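Local coordinates for protein alpha-amylase (PDB 6AZ5) that probably binds starch-type glucans through a family 41 carbohydrate-binding module that belongs to a surface-anchored amylase of a human gut bacterium, at residues A86-T91 with G105-H110; A30-S35 with I56-S61. One frame throughout, in Å; residues are numbered along the deposited sequence.

Interaction 1. Residues A86-T91 with G105-H110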
# COMPACT_ATOMS: atom_id res chain seq x y z
N ALA A 86 -9.85 1.53 -9.04
CA ALA A 86 -11.04 1.68 -8.18
C ALA A 86 -10.72 1.89 -6.69
O ALA A 86 -9.57 1.72 -6.27
CB ALA A 86 -11.96 0.47 -8.32
N ASP A 87 -11.74 2.26 -5.91
CA ASP A 87 -11.66 2.29 -4.45
C ASP A 87 -11.29 0.92 -3.89
O ASP A 87 -11.93 -0.08 -4.21
CB ASP A 87 -13.00 2.71 -3.83
CG ASP A 87 -13.16 4.21 -3.71
OD1 ASP A 87 -12.55 4.94 -4.52
OD2 ASP A 87 -13.92 4.66 -2.82
N ARG A 88 -10.28 0.88 -3.03
CA ARG A 88 -9.91 -0.38 -2.38
C ARG A 88 -10.13 -0.29 -0.88
O ARG A 88 -10.46 0.77 -0.35
CB ARG A 88 -8.46 -0.74 -2.67
CG ARG A 88 -8.09 -0.71 -4.14
CD ARG A 88 -9.06 -1.51 -4.99
NE ARG A 88 -8.64 -1.52 -6.39
CZ ARG A 88 -9.36 -2.01 -7.40
NH1 ARG A 88 -10.56 -2.54 -7.17
NH2 ARG A 88 -8.88 -1.97 -8.63
N SER A 89 -9.96 -1.41 -0.19
CA SER A 89 -10.08 -1.43 1.26
C SER A 89 -9.49 -2.69 1.88
O SER A 89 -9.34 -3.71 1.21
CB SER A 89 -11.54 -1.29 1.69
OG SER A 89 -12.28 -2.44 1.34
N PHE A 90 -9.17 -2.60 3.16
CA PHE A 90 -8.77 -3.75 3.96
C PHE A 90 -9.04 -3.46 5.42
O PHE A 90 -9.39 -2.34 5.78
CB PHE A 90 -7.29 -4.11 3.75
CG PHE A 90 -6.32 -3.07 4.27
CD1 PHE A 90 -5.93 -2.01 3.47
CD2 PHE A 90 -5.77 -3.19 5.54
CE1 PHE A 90 -5.03 -1.06 3.94
CE2 PHE A 90 -4.87 -2.24 6.01
CZ PHE A 90 -4.49 -1.17 5.21
N THR A 91 -8.88 -4.47 6.25
CA THR A 91 -9.10 -4.31 7.68
C THR A 91 -7.78 -4.46 8.42
O THR A 91 -7.02 -5.38 8.17
CB THR A 91 -10.14 -5.32 8.20
OG1 THR A 91 -11.37 -5.15 7.49
CG2 THR A 91 -10.39 -5.13 9.69
N GLY A 105 -5.18 -3.20 -8.90
CA GLY A 105 -6.31 -3.86 -9.51
C GLY A 105 -7.21 -4.64 -8.55
O GLY A 105 -8.22 -5.20 -8.96
N SER A 106 -6.84 -4.66 -7.27
CA SER A 106 -7.63 -5.39 -6.27
C SER A 106 -7.41 -4.89 -4.84
O SER A 106 -6.44 -4.19 -4.56
CB SER A 106 -7.32 -6.89 -6.35
OG SER A 106 -5.92 -7.12 -6.45
N ASP A 107 -8.34 -5.24 -3.95
CA ASP A 107 -8.19 -4.96 -2.53
C ASP A 107 -6.86 -5.53 -2.01
O ASP A 107 -6.42 -6.59 -2.46
CB ASP A 107 -9.36 -5.54 -1.74
CG ASP A 107 -10.58 -4.63 -1.72
OD1 ASP A 107 -10.42 -3.39 -1.78
OD2 ASP A 107 -11.71 -5.15 -1.61
N PRO A 108 -6.21 -4.81 -1.08
CA PRO A 108 -5.01 -5.39 -0.45
C PRO A 108 -5.39 -6.56 0.45
O PRO A 108 -6.46 -6.53 1.06
CB PRO A 108 -4.44 -4.22 0.36
CG PRO A 108 -5.08 -2.98 -0.21
CD PRO A 108 -6.45 -3.43 -0.64
N VAL A 109 -4.54 -7.57 0.51
CA VAL A 109 -4.82 -8.76 1.32
C VAL A 109 -3.66 -9.12 2.25
O VAL A 109 -2.50 -8.79 1.98
CB VAL A 109 -5.13 -9.96 0.43
CG1 VAL A 109 -6.51 -9.81 -0.19
CG2 VAL A 109 -4.04 -10.12 -0.62
N HIS A 110 -3.98 -9.81 3.33
CA HIS A 110 -2.99 -10.17 4.34
C HIS A 110 -2.08 -11.31 3.92
O HIS A 110 -1.02 -11.51 4.50
CB HIS A 110 -3.67 -10.51 5.66
CG HIS A 110 -4.15 -9.32 6.42
ND1 HIS A 110 -5.46 -8.88 6.36
CD2 HIS A 110 -3.50 -8.47 7.23
CE1 HIS A 110 -5.59 -7.81 7.12
NE2 HIS A 110 -4.41 -7.53 7.66
O HOH W 1 -12.27 -3.22 -4.33
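Along one edge of the beta-sandwich of this CBM41 module, G105, in the loop after strand 99-103, meets the guanidinium of R88 on strand 88-91, which pairs with strand 66-72; from here the loop runs beside strand 88-91 in nearly the same direction. The G105 carbonyl carbon lies 3.2 Å from R88 NH2 and, with S106 N, over one face of that flat group, toward its rim; A86 CB lies over the opposite face, likewise toward the rim. The R88 chain bends at chi2 and then runs extended past the S106 carbonyl, while its NE is held from outside by a salt bridge to D84. An alanine at R88 is likely to leave D84 without its charge partner and open a gap between A86 and the loop backbone at G105 and S106. At D107 the carboxylate folds back to the strand: OD1 accepts the S89 amide N at 2.6 Å, met from above the carboxylate plane with an N-H...O angle of 141°. This is the one direct hydrogen bond between the segments. A water links the D87 carbonyl to D107 OD1 and to R88 NH1, the last two bonds weak. P108 turns inward, its CD 3.4 Å from S89 O and its CG 3.9 Å from CD1 of F90, the two side chains crossing at about a right angle. With chi1 at 67°, CG of F90 sits between its own backbone N and carbonyl carbon, and the side chain packs on L100 of strand 99-103 and V67 of strand 66-72. Finally H110, whose NE2 is hydrogen-bonded to E98, turns its ring edge to the strand end, placing CE1 3.0 Å from T91 O in the ring plane.

Interaction 2. Residues A30-S35 with I56-S61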
# COMPACT_ATOMS: atom_id res chain seq x y z
N ALA A 30 -10.09 5.24 9.75
CA ALA A 30 -9.21 4.65 10.76
C ALA A 30 -8.09 5.61 11.16
O ALA A 30 -6.98 5.18 11.47
CB ALA A 30 -8.63 3.32 10.26
N GLY A 31 -8.40 6.90 11.16
CA GLY A 31 -7.44 7.92 11.55
C GLY A 31 -6.54 8.37 10.42
O GLY A 31 -5.86 9.39 10.51
N LEU A 32 -6.55 7.61 9.33
CA LEU A 32 -5.70 7.92 8.19
C LEU A 32 -6.28 9.04 7.35
O LEU A 32 -7.50 9.18 7.23
CB LEU A 32 -5.48 6.68 7.33
CG LEU A 32 -4.82 5.51 8.07
CD1 LEU A 32 -4.84 4.28 7.19
CD2 LEU A 32 -3.40 5.87 8.47
N ASP A 33 -5.40 9.85 6.76
CA ASP A 33 -5.83 10.91 5.86
C ASP A 33 -4.74 11.34 4.89
O ASP A 33 -3.60 11.59 5.28
CB ASP A 33 -6.30 12.13 6.65
CG ASP A 33 -7.07 13.11 5.79
OD1 ASP A 33 -7.98 12.65 5.06
OD2 ASP A 33 -6.77 14.32 5.84
N GLY A 34 -5.10 11.43 3.61
CA GLY A 34 -4.21 11.97 2.60
C GLY A 34 -3.17 11.01 2.06
O GLY A 34 -3.39 9.80 1.97
N SER A 35 -2.02 11.56 1.71
CA SER A 35 -0.98 10.82 1.01
C SER A 35 0.00 10.08 1.91
O SER A 35 0.43 10.59 2.95
CB SER A 35 -0.20 11.78 0.12
OG SER A 35 0.88 11.10 -0.49
N ILE A 56 3.13 1.97 8.08
CA ILE A 56 2.10 2.94 8.40
C ILE A 56 1.62 2.71 9.82
O ILE A 56 1.38 1.58 10.23
CB ILE A 56 0.94 2.86 7.39
CG1 ILE A 56 1.39 3.46 6.05
CG2 ILE A 56 -0.27 3.58 7.91
CD1 ILE A 56 0.40 3.30 4.92
N THR A 57 1.54 3.79 10.58
CA THR A 57 1.20 3.71 11.99
C THR A 57 -0.21 4.21 12.22
O THR A 57 -0.57 5.31 11.78
CB THR A 57 2.18 4.54 12.85
OG1 THR A 57 3.52 4.06 12.65
CG2 THR A 57 1.82 4.46 14.32
N VAL A 58 -1.02 3.40 12.90
CA VAL A 58 -2.34 3.83 13.35
C VAL A 58 -2.44 3.72 14.87
O VAL A 58 -1.67 3.01 15.51
CB VAL A 58 -3.46 2.99 12.70
CG1 VAL A 58 -3.56 3.30 11.22
CG2 VAL A 58 -3.22 1.51 12.93
N ALA A 59 -3.38 4.46 15.45
CA ALA A 59 -3.67 4.34 16.88
C ALA A 59 -4.14 2.92 17.17
O ALA A 59 -4.75 2.27 16.32
CB ALA A 59 -4.73 5.34 17.30
N GLY A 60 -3.84 2.44 18.38
CA GLY A 60 -4.22 1.09 18.79
C GLY A 60 -5.71 0.85 18.73
O GLY A 60 -6.16 -0.23 18.35
N SER A 61 -6.49 1.87 19.08
CA SER A 61 -7.94 1.76 19.08
C SER A 61 -8.52 1.62 17.67
O SER A 61 -9.72 1.41 17.51
CB SER A 61 -8.55 2.98 19.78
OG SER A 61 -8.04 4.18 19.24
O HOH W 2 -4.95 5.86 13.44
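L32 reaches across to the end of strand 49-58 with a single methyl, CD2, which touches both I56 and V58, alternate residues whose side chains leave the strand on the same side. The leucine side chain crosses each of the two obliquely. CD2 stands 3.9 Å from CG2 of I56 and 3.8 Å from CG1 of V58, and CG of L32 adds a further touch on that same valine methyl. The CA-CB bond of L32 does not aim straight at the strand; CG lies beside the backbone N (chi1 -60°), and chi2 of 172° carries CD1 on along the chain and turns the other methyl, CD2, to I56 and V58. On V58 the branch used is CG1, which also approaches the carbonyl oxygen of A30 at 3.9 Å. These three side chains form part of the hydrophobic core of the beta-sandwich: M27 of strand 24-29 touches both L32 and I56, V67 packs on L32, and F5 and I7 of strand 3-10 touch I56. At the margin a water bridges the backbones, donating to A30 O and accepting from A59 N, at 2.9 Å each. No direct hydrogen bond joins the two segments; the direct contact between them is apolar, made by van der Waals packing of buried aliphatic groups, with one solvent molecule satisfying two backbone polar groups where the strand ends.

Overall arrangement
Both contacts reach the same mixed sheet, with centres about 16 Å apart and nearest atoms about 6 Å apart, and they follow one another along the chain without touching. Interaction 2 is buried and its direct contacts are apolar, whereas interaction 1 lies mainly at the surface, mixing polar and charged groups with a small buried patch. The larger interface belongs to interaction 1, 407 Å² against 134 Å². V67 of strand 66-72 ties them together, since it packs on side chains from each. The solvent link to charged groups in interaction 1 is weak, unlike the backbone bridge of interaction 2.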